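Local coordinates for protein sorbitol-6-phosphate dehydrogenase (PDB 5O3Z) that oxidises sorbitol 6-phosphate to fructose 6-phosphate, probably with NAD as coenzyme, as a member of the short-chain dehydrogenase/reductase family, at residues L26-Y31 and S52-G57; Y60-D65 and A76-E81; T182-M187 and L239-D244. One frame throughout, in Å; residues are numbered along the deposited sequence.

The three contacts tie helices to one seven-stranded parallel Rossmann sheet, or to each other beside it. Contact 1 joins the ends of helices 17-28 and 40-54. Contact 2 follows directly in the chain, packing helix 69-83 on edge strand 59-63, with its centre about 17 Å from that of contact 1. Contact 3, its centre about 20 Å from that of contact 1, lies between helix 231-242 and strand 182-188. Contacts 1 and 3 touch, L26 and A29 packing on L239 and Y31 on A242. Contacts 2 and 3 keep their nearest atoms about 15 Å apart. Relatives bind the coenzyme at the C-terminal ends of the central strands, whereas contacts 1 and 3 lie toward the other end.

Contact 1: L26-Y31 and S52-G57; sequences LAQAGY and SRYGAG
Y54 lays its ring against A27 and Q28 where the first two helices of the Rossmann fold, 17-28 and 40-54, come together at their C-terminal ends on one side of the sheet. The CB of A27 meets one ring face off-centre: it lies 4.1 Å from the ring centroid of Y54 in a CH-pi contact, and its closest ring atom is CE2 of Y54 at 3.6 Å. The opposite face is backed by CG of R53, the preceding residue, which leaves the phenol clamped between its own helix and the neighbouring one. With chi1 at -69°, CG of Y54 stands beside its backbone N and the ring reaches across to the last turn of helix 17-28. Its hydroxyl end presses on Q28: OH of Y54 is 3.1 Å from CB of Q28, a tight van der Waals fit. OH also comes near the backbone N of Q28, but the angle is too poor for a hydrogen bond. R53 and Q28, both exposed to solvent, extend outward past this polar end, their guanidinium and amide planes 79° apart; NE2 of Q28 comes no nearer than 4.1 Å to NH2 of R53, a loose approach with no hydrogen bond. Beyond the touching residues helix 17-28 closes in a Schellman motif at G30, whose positive phi lets the chain turn back toward the sheet; N of Y31 bonds to O of L26 at 2.8 Å. Above the guanidinium of R53, near its centre, sits OH of Y54, 3.1 Å from CZ of R53.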
loop_
_atom_site.group_PDB
_atom_site.type_symbol
_atom_site.label_atom_id
_atom_site.label_comp_id
_atom_site.label_asym_id
_atom_site.label_seq_id
_atom_site.Cartn_x
_atom_site.Cartn_y
_atom_site.Cartn_z
ATOM N N LEU A 26 -23.263 -20.696 3.036
ATOM C CA LEU A 26 -22.425 -21.796 2.632
ATOM C C LEU A 26 -23.196 -23.110 2.451
ATOM O O LEU A 26 -22.837 -23.937 1.637
ATOM C CB LEU A 26 -21.318 -22.013 3.639
ATOM C CG LEU A 26 -20.223 -20.922 3.620
ATOM C CD1 LEU A 26 -19.471 -20.933 4.938
ATOM C CD2 LEU A 26 -19.261 -21.219 2.503
ATOM N N ALA A 27 -24.216 -23.315 3.245
ATOM C CA ALA A 27 -25.025 -24.554 3.064
ATOM C C ALA A 27 -25.732 -24.456 1.701
ATOM O O ALA A 27 -25.662 -25.358 0.885
ATOM C CB ALA A 27 -26.023 -24.650 4.185
ATOM N N GLN A 28 -26.358 -23.319 1.465
ATOM C CA GLN A 28 -26.968 -23.037 0.142
ATOM C C GLN A 28 -26.048 -23.262 -1.038
ATOM O O GLN A 28 -26.423 -23.930 -2.007
ATOM C CB GLN A 28 -27.488 -21.623 0.118
ATOM C CG GLN A 28 -28.314 -21.305 -1.118
ATOM C CD GLN A 28 -28.537 -19.838 -1.169
ATOM O OE1 GLN A 28 -27.556 -19.059 -1.304
ATOM N NE2 GLN A 28 -29.784 -19.413 -0.975
ATOM N N ALA A 29 -24.826 -22.769 -0.960
ATOM C CA ALA A 29 -23.804 -23.031 -1.993
ATOM C C ALA A 29 -23.362 -24.477 -2.110
ATOM O O ALA A 29 -22.492 -24.806 -2.923
ATOM C CB ALA A 29 -22.590 -22.158 -1.740
ATOM N N GLY A 30 -23.925 -25.379 -1.290
ATOM C CA GLY A 30 -23.549 -26.756 -1.354
ATOM C C GLY A 30 -22.521 -27.275 -0.370
ATOM O O GLY A 30 -22.056 -28.397 -0.541
ATOM N N TYR A 31 -22.145 -26.487 0.645
ATOM C CA TYR A 31 -21.177 -26.953 1.655
ATOM C C TYR A 31 -21.866 -27.743 2.804
ATOM O O TYR A 31 -22.969 -27.390 3.269
ATOM C CB TYR A 31 -20.334 -25.761 2.239
ATOM C CG TYR A 31 -19.262 -25.101 1.294
ATOM C CD1 TYR A 31 -19.606 -24.091 0.386
ATOM C CD2 TYR A 31 -17.910 -25.452 1.387
ATOM C CE1 TYR A 31 -18.637 -23.493 -0.408
ATOM C CE2 TYR A 31 -16.945 -24.882 0.586
ATOM C CZ TYR A 31 -17.324 -23.914 -0.331
ATOM O OH TYR A 31 -16.341 -23.352 -1.095
ATOM N N SER A 52 -32.899 -28.897 8.882
ATOM C CA SER A 52 -34.338 -28.827 8.590
ATOM C C SER A 52 -34.658 -28.370 7.160
ATOM O O SER A 52 -35.805 -28.593 6.693
ATOM C CB SER A 52 -35.041 -27.865 9.546
ATOM O OG SER A 52 -35.073 -28.458 10.833
ATOM N N ARG A 53 -33.708 -27.674 6.502
ATOM C CA ARG A 53 -33.860 -27.246 5.115
ATOM C C ARG A 53 -33.109 -28.092 4.101
ATOM O O ARG A 53 -33.601 -28.264 2.985
ATOM C CB ARG A 53 -33.460 -25.791 4.977
ATOM C CG ARG A 53 -32.964 -25.394 3.595
ATOM C CD ARG A 53 -32.955 -23.896 3.408
ATOM N NE ARG A 53 -32.842 -23.589 1.977
ATOM C CZ ARG A 53 -32.674 -22.365 1.478
ATOM N NH1 ARG A 53 -32.583 -21.302 2.272
ATOM N NH2 ARG A 53 -32.571 -22.188 0.173
ATOM N N TYR A 54 -31.946 -28.637 4.459
ATOM C CA TYR A 54 -31.010 -29.215 3.497
ATOM C C TYR A 54 -30.799 -30.707 3.643
ATOM O O TYR A 54 -30.141 -31.302 2.785
ATOM C CB TYR A 54 -29.613 -28.526 3.570
ATOM C CG TYR A 54 -29.580 -27.112 3.094
ATOM C CD1 TYR A 54 -29.656 -26.830 1.732
ATOM C CD2 TYR A 54 -29.578 -26.066 3.974
ATOM C CE1 TYR A 54 -29.675 -25.536 1.275
ATOM C CE2 TYR A 54 -29.591 -24.757 3.526
ATOM C CZ TYR A 54 -29.635 -24.520 2.160
ATOM O OH TYR A 54 -29.669 -23.228 1.701
ATOM N N GLY A 55 -31.304 -31.309 4.720
ATOM C CA GLY A 55 -31.146 -32.747 4.961
ATOM C C GLY A 55 -30.327 -32.971 6.222
ATOM O O GLY A 55 -29.454 -32.143 6.564
ATOM N N ALA A 56 -30.607 -34.067 6.928
ATOM C CA ALA A 56 -29.879 -34.415 8.156
ATOM C C ALA A 56 -28.395 -34.610 7.866
ATOM O O ALA A 56 -28.029 -35.115 6.815
ATOM C CB ALA A 56 -30.471 -35.677 8.785
ATOM N N GLY A 57 -27.536 -34.166 8.789
ATOM C CA GLY A 57 -26.083 -34.395 8.693
ATOM C C GLY A 57 -25.406 -33.403 7.751
ATOM O O GLY A 57 -24.254 -33.587 7.393
#

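Contact 2: Y60-D65 and A76-E81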
loop_
_atom_site.group_PDB
_atom_site.type_symbol
_atom_site.label_atom_id
_atom_site.label_comp_id
_atom_site.label_asym_id
_atom_site.label_seq_id
_atom_site.Cartn_x
_atom_site.Cartn_y
_atom_site.Cartn_z
ATOM N N TYR A 60 -23.459 -29.595 11.680
ATOM C CA TYR A 60 -23.315 -29.884 13.133
ATOM C C TYR A 60 -22.808 -28.648 13.877
ATOM O O TYR A 60 -22.008 -27.837 13.333
ATOM C CB TYR A 60 -22.351 -31.029 13.384
ATOM C CG TYR A 60 -22.912 -32.345 12.969
ATOM C CD1 TYR A 60 -22.835 -32.770 11.621
ATOM C CD2 TYR A 60 -23.567 -33.181 13.904
ATOM C CE1 TYR A 60 -23.381 -33.994 11.215
ATOM C CE2 TYR A 60 -24.122 -34.402 13.495
ATOM C CZ TYR A 60 -24.028 -34.800 12.169
ATOM O OH TYR A 60 -24.567 -36.000 11.814
ATOM N N GLY A 61 -23.317 -28.460 15.090
ATOM C CA GLY A 61 -22.894 -27.370 15.967
ATOM C C GLY A 61 -21.794 -27.841 16.924
ATOM O O GLY A 61 -21.853 -28.979 17.456
ATOM N N PHE A 62 -20.810 -26.981 17.168
ATOM C CA PHE A 62 -19.677 -27.297 18.074
ATOM C C PHE A 62 -19.413 -26.103 18.970
ATOM O O PHE A 62 -19.642 -24.986 18.557
ATOM C CB PHE A 62 -18.413 -27.557 17.306
ATOM C CG PHE A 62 -18.492 -28.725 16.377
ATOM C CD1 PHE A 62 -19.141 -28.588 15.150
ATOM C CD2 PHE A 62 -17.877 -29.931 16.670
ATOM C CE1 PHE A 62 -19.193 -29.628 14.268
ATOM C CE2 PHE A 62 -17.975 -31.002 15.798
ATOM C CZ PHE A 62 -18.607 -30.841 14.582
ATOM N N LYS A 63 -18.989 -26.361 20.220
ATOM C CA LYS A 63 -18.547 -25.341 21.132
ATOM C C LYS A 63 -17.065 -25.082 20.874
ATOM O O LYS A 63 -16.270 -26.002 20.700
ATOM C CB LYS A 63 -18.727 -25.802 22.589
ATOM C CG LYS A 63 -18.935 -24.674 23.588
ATOM C CD LYS A 63 -17.655 -24.309 24.314
ATOM C CE LYS A 63 -17.936 -23.560 25.624
ATOM N NZ LYS A 63 -17.968 -22.073 25.432
ATOM N N VAL A 64 -16.702 -23.810 20.828
ATOM C CA VAL A 64 -15.249 -23.466 20.851
ATOM C C VAL A 64 -15.003 -22.072 21.459
ATOM O O VAL A 64 -15.814 -21.151 21.327
ATOM C CB VAL A 64 -14.554 -23.596 19.469
ATOM C CG1 VAL A 64 -15.060 -22.514 18.492
ATOM C CG2 VAL A 64 -13.042 -23.529 19.644
ATOM N N ASP A 65 -13.886 -21.998 22.205
ATOM C CA ASP A 65 -13.344 -20.762 22.698
ATOM C C ASP A 65 -12.112 -20.628 21.871
ATOM O O ASP A 65 -11.112 -21.357 22.113
ATOM C CB ASP A 65 -13.001 -20.880 24.207
ATOM C CG ASP A 65 -12.231 -19.669 24.734
ATOM O OD1 ASP A 65 -12.071 -18.652 24.023
ATOM O OD2 ASP A 65 -11.809 -19.703 25.890
ATOM N N ALA A 76 -11.060 -29.231 16.296
ATOM C CA ALA A 76 -10.535 -29.874 15.112
ATOM C C ALA A 76 -10.724 -31.361 15.149
ATOM O O ALA A 76 -11.111 -31.984 14.145
ATOM C CB ALA A 76 -9.087 -29.548 14.911
ATOM N N ARG A 77 -10.443 -31.979 16.289
ATOM C CA ARG A 77 -10.746 -33.457 16.423
ATOM C C ARG A 77 -12.244 -33.751 16.178
ATOM O O ARG A 77 -12.569 -34.614 15.397
ATOM C CB ARG A 77 -10.277 -34.022 17.784
ATOM C CG ARG A 77 -8.783 -34.292 17.794
ATOM C CD ARG A 77 -8.257 -35.043 19.018
ATOM N NE ARG A 77 -8.735 -34.418 20.250
ATOM C CZ ARG A 77 -8.126 -33.435 20.924
ATOM N NH1 ARG A 77 -6.951 -32.908 20.520
ATOM N NH2 ARG A 77 -8.697 -32.966 22.028
ATOM N N ALA A 78 -13.116 -32.949 16.774
ATOM C CA ALA A 78 -14.548 -33.114 16.645
ATOM C C ALA A 78 -15.054 -32.967 15.207
ATOM O O ALA A 78 -15.861 -33.767 14.703
ATOM C CB ALA A 78 -15.253 -32.118 17.549
ATOM N N VAL A 79 -14.573 -31.950 14.505
ATOM C CA VAL A 79 -14.942 -31.794 13.113
ATOM C C VAL A 79 -14.431 -32.946 12.275
ATOM O O VAL A 79 -15.164 -33.401 11.422
ATOM C CB VAL A 79 -14.435 -30.423 12.515
ATOM C CG1 VAL A 79 -14.732 -30.343 11.033
ATOM C CG2 VAL A 79 -15.100 -29.243 13.203
ATOM N N ASP A 80 -13.208 -33.439 12.509
ATOM C CA ASP A 80 -12.645 -34.529 11.722
ATOM C C ASP A 80 -13.440 -35.791 11.989
ATOM O O ASP A 80 -13.860 -36.453 11.055
ATOM C CB ASP A 80 -11.194 -34.773 12.092
ATOM C CG ASP A 80 -10.517 -35.822 11.225
ATOM O OD1 ASP A 80 -10.830 -36.002 10.011
ATOM O OD2 ASP A 80 -9.569 -36.420 11.715
ATOM N N GLU A 81 -13.664 -36.115 13.258
ATOM C CA GLU A 81 -14.523 -37.271 13.624
ATOM C C GLU A 81 -15.845 -37.210 12.868
ATOM O O GLU A 81 -16.259 -38.205 12.270
ATOM C CB GLU A 81 -14.895 -37.270 15.127
ATOM C CG GLU A 81 -13.760 -37.430 16.152
ATOM C CD GLU A 81 -14.121 -36.844 17.543
ATOM O OE1 GLU A 81 -15.328 -36.676 17.887
ATOM O OE2 GLU A 81 -13.189 -36.535 18.320
#
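F62 of edge strand 59-63 sets its ring on A78 and V79 of helix 69-83, the helix that follows this strand in the Rossmann fold and leads across to strand 88-91. The tight part lies at the ring edge. There CB of A78 comes in near the ring plane and touches CE2 of F62 at 3.4 Å and CD2 of F62 at 3.5 Å; beside this small side chain, CE2 of F62 also comes 3.6 Å from the backbone C of A78. V79 is in looser touch. Its CG2 stands over the middle of one ring face, 4.2 Å from the centroid of F62 and only 12° off the ring normal, in a CH-pi contact; the nearest ring atom, CZ of F62, is 4.1 Å from that CG2. CG of F62 lies beside its own backbone N (chi1 -62°), a torsion that turns the ring toward the helix. The side chains that meet are all apolar, the ring also resting on the backbone at A78 and V79, and no hydrogen bond links the two segments. F62 and A78 remain partly exposed while V79 is buried against A34, so the contact opens to solvent on the A78 side. Around them, F62 shares backbone hydrogen bonds with V35 and D37 of strand 32-37, and its ring also meets L75 and T82 of the helix. On the far side of helix 69-83, A76 packs on F127 of helix 106-133, and D80 forms a salt bridge to R133.

Contact 3: T182-M187 and L239-D244; sequences TVHSLM and LFYASD
Helix 231-242 lies over strand 182-188 of the Rossmann sheet, and H184 of the strand meets Y241 of the helix in a T-shaped, edge-to-face aromatic pair. The ring centroids of H184 and Y241 are 5.0 Å apart and the planes are inclined at 61°. CD1 of Y241 points at the imidazole face, 3.7 Å from NE2 of H184, while CB of Y241 approaches CD2 of H184 at 3.8 Å. CG of H184 sits beside its backbone N (chi1 -58°), which brings the imidazole to the Y241 ring. A water among these buried residues completes the join, lying at the imidazole edge in the ring plane: it is 3.1 Å from NE2 of H184 and 2.8 Å from OG1 of T182, and it donates to the backbone O of Y241 at 2.9 Å. One water thus bridges the strand to the carbonyl of Y241. NE2 also has a weak hydrogen bond to the backbone O of C249, and ND1 is bonded to the backbone N of Q252, so the rotation of the imidazole is probably well fixed. Close by, O of F240 takes two donors from S243, the backbone N and OG. The phenol of Y241 reaches onward, its OH bonding to OH of Y241 of the second subunit, while the F240 rings of the two subunits stack. Strand 182-188 runs between strands 139-145 and 253-256; helix 231-242 covers one face of it, where Y241 also packs on I254, and helix 156-176 covers the other through V183.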
loop_
_atom_site.group_PDB
_atom_site.type_symbol
_atom_site.label_atom_id
_atom_site.label_comp_id
_atom_site.label_asym_id
_atom_site.label_seq_id
_atom_site.Cartn_x
_atom_site.Cartn_y
_atom_site.Cartn_z
ATOM N N THR A 182 -4.777 -21.565 -0.120
ATOM C CA THR A 182 -4.780 -20.117 -0.133
ATOM C C THR A 182 -5.450 -19.497 1.128
ATOM O O THR A 182 -6.314 -20.087 1.750
ATOM C CB THR A 182 -5.491 -19.566 -1.373
ATOM O OG1 THR A 182 -6.896 -19.752 -1.259
ATOM C CG2 THR A 182 -4.996 -20.170 -2.615
ATOM N N VAL A 183 -5.074 -18.247 1.435
ATOM C CA VAL A 183 -5.414 -17.543 2.674
ATOM C C VAL A 183 -5.636 -16.081 2.304
ATOM O O VAL A 183 -4.742 -15.481 1.655
ATOM C CB VAL A 183 -4.234 -17.604 3.641
ATOM C CG1 VAL A 183 -4.651 -17.090 5.066
ATOM C CG2 VAL A 183 -3.631 -19.008 3.696
ATOM N N HIS A 184 -6.765 -15.539 2.703
ATOM C CA HIS A 184 -7.191 -14.147 2.498
ATOM C C HIS A 184 -7.804 -13.542 3.692
ATOM O O HIS A 184 -8.382 -14.251 4.529
ATOM C CB HIS A 184 -8.225 -14.058 1.393
ATOM C CG HIS A 184 -7.759 -14.601 0.091
ATOM N ND1 HIS A 184 -6.783 -13.955 -0.664
ATOM C CD2 HIS A 184 -8.073 -15.749 -0.574
ATOM C CE1 HIS A 184 -6.496 -14.707 -1.722
ATOM N NE2 HIS A 184 -7.275 -15.800 -1.702
ATOM N N SER A 185 -7.713 -12.208 3.777
ATOM C CA SER A 185 -8.413 -11.444 4.760
ATOM C C SER A 185 -9.382 -10.545 4.008
ATOM O O SER A 185 -9.016 -9.897 2.977
ATOM C CB SER A 185 -7.412 -10.642 5.607
ATOM O OG SER A 185 -6.754 -11.464 6.575
ATOM N N LEU A 186 -10.615 -10.486 4.492
ATOM C CA LEU A 186 -11.639 -9.670 3.867
ATOM C C LEU A 186 -11.816 -8.426 4.630
ATOM O O LEU A 186 -12.189 -8.476 5.792
ATOM C CB LEU A 186 -13.010 -10.409 3.796
ATOM C CG LEU A 186 -13.122 -11.721 3.049
ATOM C CD1 LEU A 186 -14.604 -12.094 2.804
ATOM C CD2 LEU A 186 -12.315 -11.672 1.732
ATOM N N MET A 187 -11.541 -7.271 4.007
ATOM C CA MET A 187 -11.552 -6.052 4.723
ATOM C C MET A 187 -12.893 -5.393 4.614
ATOM O O MET A 187 -13.167 -4.599 3.725
ATOM C CB MET A 187 -10.345 -5.160 4.284
ATOM C CG MET A 187 -9.108 -5.952 3.865
ATOM S SD MET A 187 -8.384 -6.951 5.199
ATOM C CE MET A 187 -7.726 -5.666 6.299
ATOM N N LEU A 239 -17.352 -16.435 -1.193
ATOM C CA LEU A 239 -17.597 -17.612 -2.059
ATOM C C LEU A 239 -16.661 -17.641 -3.225
ATOM O O LEU A 239 -16.194 -18.720 -3.631
ATOM C CB LEU A 239 -19.028 -17.626 -2.555
ATOM C CG LEU A 239 -20.123 -17.941 -1.515
ATOM C CD1 LEU A 239 -21.525 -17.831 -2.128
ATOM C CD2 LEU A 239 -19.875 -19.288 -0.885
ATOM N N PHE A 240 -16.304 -16.449 -3.738
ATOM C CA PHE A 240 -15.475 -16.425 -4.895
ATOM C C PHE A 240 -14.107 -16.840 -4.480
ATOM O O PHE A 240 -13.538 -17.788 -5.072
ATOM C CB PHE A 240 -15.490 -15.040 -5.604
ATOM C CG PHE A 240 -14.469 -14.967 -6.679
ATOM C CD1 PHE A 240 -14.602 -15.754 -7.825
ATOM C CD2 PHE A 240 -13.292 -14.276 -6.490
ATOM C CE1 PHE A 240 -13.620 -15.770 -8.803
ATOM C CE2 PHE A 240 -12.311 -14.278 -7.450
ATOM C CZ PHE A 240 -12.475 -15.027 -8.619
ATOM N N TYR A 241 -13.527 -16.183 -3.445
ATOM C CA TYR A 241 -12.149 -16.562 -2.996
ATOM C C TYR A 241 -12.027 -17.994 -2.405
ATOM O O TYR A 241 -10.974 -18.640 -2.436
ATOM C CB TYR A 241 -11.475 -15.444 -2.148
ATOM C CG TYR A 241 -11.133 -14.173 -2.989
ATOM C CD1 TYR A 241 -9.924 -14.072 -3.658
ATOM C CD2 TYR A 241 -12.014 -13.142 -3.132
ATOM C CE1 TYR A 241 -9.635 -12.950 -4.489
ATOM C CE2 TYR A 241 -11.717 -12.023 -3.909
ATOM C CZ TYR A 241 -10.538 -11.926 -4.564
ATOM O OH TYR A 241 -10.183 -10.828 -5.316
ATOM N N ALA A 242 -13.141 -18.538 -1.970
ATOM C CA ALA A 242 -13.157 -19.955 -1.508
ATOM C C ALA A 242 -13.243 -20.966 -2.655
ATOM O O ALA A 242 -12.923 -22.147 -2.488
ATOM C CB ALA A 242 -14.333 -20.149 -0.549
ATOM N N SER A 243 -13.625 -20.505 -3.850
ATOM C CA SER A 243 -13.846 -21.384 -4.982
ATOM C C SER A 243 -12.528 -21.845 -5.623
ATOM O O SER A 243 -11.470 -21.219 -5.473
ATOM C CB SER A 243 -14.719 -20.655 -6.016
ATOM O OG SER A 243 -13.888 -19.939 -6.931
ATOM N N ASP A 244 -12.581 -22.884 -6.448
ATOM C CA ASP A 244 -11.407 -23.255 -7.270
ATOM C C ASP A 244 -11.113 -22.230 -8.368
ATOM O O ASP A 244 -10.047 -22.257 -8.968
ATOM C CB ASP A 244 -11.579 -24.667 -7.841
ATOM C CG ASP A 244 -11.677 -25.741 -6.716
ATOM O OD1 ASP A 244 -10.965 -25.594 -5.688
ATOM O OD2 ASP A 244 -12.472 -26.720 -6.826
HETATM O O HOH W 1 -8.235 -18.343 -3.251
#